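Local coordinates for protein luciferase-like enzymeAMP-CoA-ligase (Zophobas atratus, PDB 4W8O) that probably activates carboxylic acids with ATP to acyl-adenylates and passes them to coenzyme A, as a luciferase-like member of the adenylate-forming enzyme superfamily, at residues A[121-124]-A[130-133]; A[114-119]-A[182-187]. One frame throughout, in Å; residues are numbered along the deposited sequence.

In the fold
Both contacts pack a helix against the same mixed sheet through apolar side chains, but they sit differently in it. Interaction 1 is local: 121-124 and 130-133 belong to consecutive elements of the chain, and the three residues that meet are all buried and all branched aliphatics. Interaction 2 spans more than sixty residues, bringing the end of helix 106-116 to strand 179-184; only two of its four touching residues are buried, and the ring of a phenylalanine and the thioether of a methionine supply one side. The segments adjoin in sequence, since helix 106-116 and strand 120-124 follow each other in the chain, joined by a short loop, while the contact centres lie about 15 Å apart.

Interaction 1: residues A[121-124]-A[130-133]; sequences IFVE and LIEK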
loop_
_atom_site.group_PDB
_atom_site.type_symbol
_atom_site.label_atom_id
_atom_site.label_comp_id
_atom_site.label_asym_id
_atom_site.label_seq_id
_atom_site.Cartn_x
_atom_site.Cartn_y
_atom_site.Cartn_z
ATOM N N ILE A 121 -3.986 5.756 -19.308
ATOM C CA ILE A 121 -2.941 5.984 -18.316
ATOM C C ILE A 121 -2.857 7.470 -17.968
ATOM O O ILE A 121 -2.689 8.319 -18.850
ATOM C CB ILE A 121 -1.565 5.417 -18.747
ATOM C CG1 ILE A 121 -0.483 5.848 -17.753
ATOM C CG2 ILE A 121 -1.184 5.879 -20.136
ATOM C CD1 ILE A 121 0.749 4.982 -17.798
ATOM N N PHE A 122 -3.009 7.768 -16.682
ATOM C CA PHE A 122 -2.764 9.106 -16.138
ATOM C C PHE A 122 -1.279 9.239 -15.803
ATOM O O PHE A 122 -0.716 8.387 -15.107
ATOM C CB PHE A 122 -3.598 9.346 -14.875
ATOM C CG PHE A 122 -5.074 9.516 -15.142
ATOM C CD1 PHE A 122 -5.886 8.415 -15.355
ATOM C CD2 PHE A 122 -5.649 10.778 -15.172
ATOM C CE1 PHE A 122 -7.249 8.563 -15.603
ATOM C CE2 PHE A 122 -7.003 10.937 -15.421
ATOM C CZ PHE A 122 -7.806 9.825 -15.641
ATOM N N VAL A 123 -0.658 10.321 -16.271
ATOM C CA VAL A 123 0.789 10.493 -16.154
ATOM C C VAL A 123 1.188 11.907 -15.730
ATOM O O VAL A 123 0.642 12.886 -16.215
ATOM C CB VAL A 123 1.476 10.135 -17.493
ATOM C CG1 VAL A 123 1.172 11.178 -18.557
ATOM C CG2 VAL A 123 2.986 9.993 -17.318
ATOM N N GLU A 124 2.139 12.000 -14.807
ATOM C CA GLU A 124 2.748 13.278 -14.453
ATOM C C GLU A 124 3.554 13.804 -15.637
ATOM O O GLU A 124 4.058 13.017 -16.444
ATOM C CB GLU A 124 3.648 13.141 -13.214
ATOM C CG GLU A 124 4.830 12.195 -13.409
ATOM C CD GLU A 124 5.731 12.054 -12.196
ATOM O OE1 GLU A 124 5.363 12.497 -11.085
ATOM O OE2 GLU A 124 6.830 11.488 -12.368
ATOM N N LEU A 130 8.754 9.063 -20.857
ATOM C CA LEU A 130 8.927 7.674 -20.447
ATOM C C LEU A 130 7.745 6.805 -20.897
ATOM O O LEU A 130 7.929 5.762 -21.522
ATOM C CB LEU A 130 9.082 7.616 -18.926
ATOM C CG LEU A 130 9.155 6.241 -18.260
ATOM C CD1 LEU A 130 10.409 5.492 -18.698
ATOM C CD2 LEU A 130 9.123 6.426 -16.753
ATOM N N ILE A 131 6.533 7.252 -20.587
ATOM C CA ILE A 131 5.325 6.526 -20.966
ATOM C C ILE A 131 5.136 6.475 -22.492
ATOM O O ILE A 131 4.830 5.425 -23.038
ATOM C CB ILE A 131 4.064 7.135 -20.307
ATOM C CG1 ILE A 131 4.111 6.989 -18.783
ATOM C CG2 ILE A 131 2.805 6.478 -20.838
ATOM C CD1 ILE A 131 4.357 5.579 -18.294
ATOM N N GLU A 132 5.305 7.609 -23.166
ATOM C CA GLU A 132 5.213 7.659 -24.633
ATOM C C GLU A 132 6.179 6.661 -25.289
ATOM O O GLU A 132 5.800 5.909 -26.186
ATOM C CB GLU A 132 5.491 9.084 -25.146
ATOM C CG GLU A 132 4.382 10.104 -24.865
ATOM C CD GLU A 132 4.739 11.524 -25.303
ATOM O OE1 GLU A 132 5.934 11.895 -25.303
ATOM O OE2 GLU A 132 3.821 12.289 -25.659
ATOM N N LYS A 133 7.426 6.654 -24.832
ATOM C CA LYS A 133 8.438 5.746 -25.378
ATOM C C LYS A 133 8.091 4.287 -25.107
ATOM O O LYS A 133 8.259 3.428 -25.977
ATOM C CB LYS A 133 9.815 6.055 -24.795
ATOM C CG LYS A 133 10.428 7.330 -25.329
ATOM C CD LYS A 133 11.725 7.663 -24.612
ATOM C CE LYS A 133 12.300 8.987 -25.091
ATOM N NZ LYS A 133 13.440 9.416 -24.235
#
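Ile131 of helix 128-138 meets Ile121 and Val123 of strand 120-124, so that one helical side chain covers two strand residues whose side chains leave the same face of the sheet. The two isoleucines come tip to tip: Ile121 CD1 lies 3.7 Å from Ile131 CD1, and the same methyl is 4.0 Å from Ile131 CG2. Behind the tips the branch methyls still approach, with Ile121 CG2 4.1 Å from Ile131 CG2. Val123 makes a different encounter, sliding past Ile131 in the opposite direction, and its CG2 touches the methylene CG1 of Ile131 at 3.5 Å. Ile131 therefore uses both branches: CG1 touches both strand residues, whereas the terminal methyl CD1 and the branch methyl CG2 are turned to Ile121. The first torsion of Ile121 explains its reach, for with CG1 anti to the backbone N (chi1 173°) and the chain extended beyond it (chi2 160°), CD1 is carried out toward the helix.

Strand and helix are the first two elements of a beta-alpha-beta unit completed by strand 143-147, part of the parallel region of the sheet in this adenylate-forming domain. The backbone of Ile121 is hydrogen-bonded to Glu143 and Ile145, and that of Val123 to Ile145, which fixes the strand beside the parallel strand 143-147. Ile144 lies against both Ile121 and Val123, while Cys76 and Ile109 pack on Ile131, extending the apolar layer to strand 72-76 and helix 106-116. On the other face of the strand, the Phe122 ring meets that of Phe75 with the planes about 15° apart. Near the start of the connection to the helix, the buried carboxylate of Glu124 is hydrogen-bonded through OE1 to Thr78 OG1 and through OE2 to Ser127 OG.

Interaction 2: residues A[114-119]-A[182-187]; sequences SLVTPR and MFFSSG
Leu115 and Val116, in the last turn of helix 106-116, face Phe184 and Met182 of strand 179-184 with the backbones well separated, the CA atoms of Val116 and Met182 being 8.9 Å apart, and the chain leaves the helix at Thr117 with a positive phi of 35°. Side chains bridge the gap. Val116 CG1 is shared between the two strand residues, 3.8 Å from the terminal methyl CE of Met182 and 3.9 Å from Phe184 CE1. The methionine bends at its last torsion (chi3 -69°), which lays CE beside the valine, and the two side chains run past each other in opposite directions. Leu115 brings one methyl, CD1, to the bonded pair of ring atoms CD1 and CE1, 3.9 Å from Phe184 CD1. Both aliphatic residues thus approach the ring obliquely. Replacing Phe184 with an alanine would probably leave Leu115 CD1 without its partner on the strand and strip Val116 CG1 of its ring contact, keeping of this strand segment the Met182 methyl.

Val98 of the adjoining parallel strand 96-99 touches Val116, Met182 and Phe184, tying the helix end to two neighbouring strands. Just beyond strand 179-184, Ser186 belongs to the pocket occupied by a polyethylene glycol molecule; the SSGTTG sequence here resembles the phosphate-binding loop of adenylate-forming enzymes. The contact itself is made wholly of apolar groups touching at van der Waals distance, so its hold depends on fit and burial and not on directional bonds.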
loop_
_atom_site.group_PDB
_atom_site.type_symbol
_atom_site.label_atom_id
_atom_site.label_comp_id
_atom_site.label_asym_id
_atom_site.label_seq_id
_atom_site.Cartn_x
_atom_site.Cartn_y
_atom_site.Cartn_z
ATOM N N SER A 114 2.690 -4.229 -20.976
ATOM C CA SER A 114 2.328 -5.398 -21.768
ATOM C C SER A 114 1.570 -6.417 -20.918
ATOM O O SER A 114 0.748 -7.163 -21.436
ATOM C CB SER A 114 3.573 -6.029 -22.409
ATOM O OG SER A 114 4.308 -6.814 -21.470
ATOM N N LEU A 115 1.844 -6.443 -19.613
ATOM C CA LEU A 115 1.092 -7.304 -18.702
ATOM C C LEU A 115 -0.374 -6.875 -18.550
ATOM O O LEU A 115 -1.261 -7.716 -18.591
ATOM C CB LEU A 115 1.734 -7.338 -17.314
ATOM C CG LEU A 115 3.100 -8.000 -17.174
ATOM C CD1 LEU A 115 3.679 -7.695 -15.802
ATOM C CD2 LEU A 115 3.007 -9.501 -17.398
ATOM N N VAL A 116 -0.614 -5.576 -18.372
ATOM C CA VAL A 116 -1.940 -5.073 -17.999
ATOM C C VAL A 116 -2.703 -4.318 -19.106
ATOM O O VAL A 116 -3.896 -4.055 -18.949
ATOM C CB VAL A 116 -1.879 -4.223 -16.707
ATOM C CG1 VAL A 116 -1.203 -5.010 -15.588
ATOM C CG2 VAL A 116 -1.184 -2.878 -16.925
ATOM N N THR A 117 -2.019 -3.985 -20.205
ATOM C CA THR A 117 -2.634 -3.367 -21.388
ATOM C C THR A 117 -3.771 -2.399 -21.039
ATOM O O THR A 117 -4.930 -2.691 -21.300
ATOM C CB THR A 117 -3.140 -4.438 -22.375
ATOM O OG1 THR A 117 -4.111 -5.270 -21.731
ATOM C CG2 THR A 117 -1.980 -5.314 -22.871
ATOM N N PRO A 118 -3.434 -1.238 -20.447
ATOM C CA PRO A 118 -4.458 -0.326 -19.932
ATOM C C PRO A 118 -5.206 0.451 -21.016
ATOM O O PRO A 118 -4.690 0.663 -22.110
ATOM C CB PRO A 118 -3.673 0.624 -19.029
ATOM C CG PRO A 118 -2.269 0.586 -19.527
ATOM C CD PRO A 118 -2.074 -0.680 -20.317
ATOM N N ARG A 119 -6.429 0.852 -20.695
ATOM C CA ARG A 119 -7.233 1.640 -21.609
ATOM C C ARG A 119 -6.863 3.109 -21.513
ATOM O O ARG A 119 -6.902 3.834 -22.495
ATOM C CB ARG A 119 -8.706 1.473 -21.291
ATOM C CG ARG A 119 -9.581 2.290 -22.209
ATOM C CD ARG A 119 -10.941 1.678 -22.303
ATOM N NE ARG A 119 -11.876 2.555 -22.990
ATOM C CZ ARG A 119 -13.135 2.227 -23.237
ATOM N NH1 ARG A 119 -13.604 1.040 -22.851
ATOM N NH2 ARG A 119 -13.936 3.088 -23.862
ATOM N N MET A 182 -4.242 -3.969 -8.765
ATOM C CA MET A 182 -3.126 -4.834 -9.160
ATOM C C MET A 182 -1.773 -4.293 -8.683
ATOM O O MET A 182 -1.601 -3.087 -8.528
ATOM C CB MET A 182 -3.099 -5.056 -10.678
ATOM C CG MET A 182 -4.272 -5.870 -11.206
ATOM S SD MET A 182 -4.209 -6.292 -12.960
ATOM C CE MET A 182 -4.446 -4.683 -13.691
ATOM N N PHE A 183 -0.847 -5.213 -8.412
ATOM C CA PHE A 183 0.553 -4.903 -8.121
ATOM C C PHE A 183 1.412 -5.847 -8.966
ATOM O O PHE A 183 0.887 -6.660 -9.736
ATOM C CB PHE A 183 0.865 -5.058 -6.626
ATOM C CG PHE A 183 0.079 -4.125 -5.746
ATOM C CD1 PHE A 183 0.508 -2.832 -5.526
ATOM C CD2 PHE A 183 -1.106 -4.543 -5.147
ATOM C CE1 PHE A 183 -0.220 -1.960 -4.725
ATOM C CE2 PHE A 183 -1.842 -3.678 -4.358
ATOM C CZ PHE A 183 -1.396 -2.383 -4.141
ATOM N N PHE A 184 2.726 -5.729 -8.850
ATOM C CA PHE A 184 3.626 -6.519 -9.672
ATOM C C PHE A 184 4.561 -7.370 -8.833
ATOM O O PHE A 184 5.156 -6.884 -7.877
ATOM C CB PHE A 184 4.408 -5.599 -10.589
ATOM C CG PHE A 184 3.536 -4.850 -11.548
ATOM C CD1 PHE A 184 2.968 -5.497 -12.629
ATOM C CD2 PHE A 184 3.258 -3.506 -11.354
ATOM C CE1 PHE A 184 2.155 -4.814 -13.519
ATOM C CE2 PHE A 184 2.443 -2.818 -12.236
ATOM C CZ PHE A 184 1.898 -3.470 -13.325
ATOM N N SER A 185 4.665 -8.644 -9.202
ATOM C CA SER A 185 5.469 -9.605 -8.484
ATOM C C SER A 185 6.940 -9.275 -8.620
ATOM O O SER A 185 7.336 -8.560 -9.535
ATOM C CB SER A 185 5.205 -11.026 -8.995
ATOM O OG SER A 185 5.724 -11.216 -10.301
ATOM N N SER A 186 7.735 -9.815 -7.700
ATOM C CA SER A 186 9.177 -9.634 -7.694
ATOM C C SER A 186 9.830 -10.900 -7.169
ATOM O O SER A 186 10.520 -10.876 -6.151
ATOM C CB SER A 186 9.564 -8.438 -6.818
ATOM O OG SER A 186 9.042 -8.584 -5.501
ATOM N N GLY A 187 9.598 -12.010 -7.860
ATOM C CA GLY A 187 10.271 -13.269 -7.532
ATOM C C GLY A 187 11.771 -13.163 -7.756
ATOM O O GLY A 187 12.234 -12.278 -8.481
#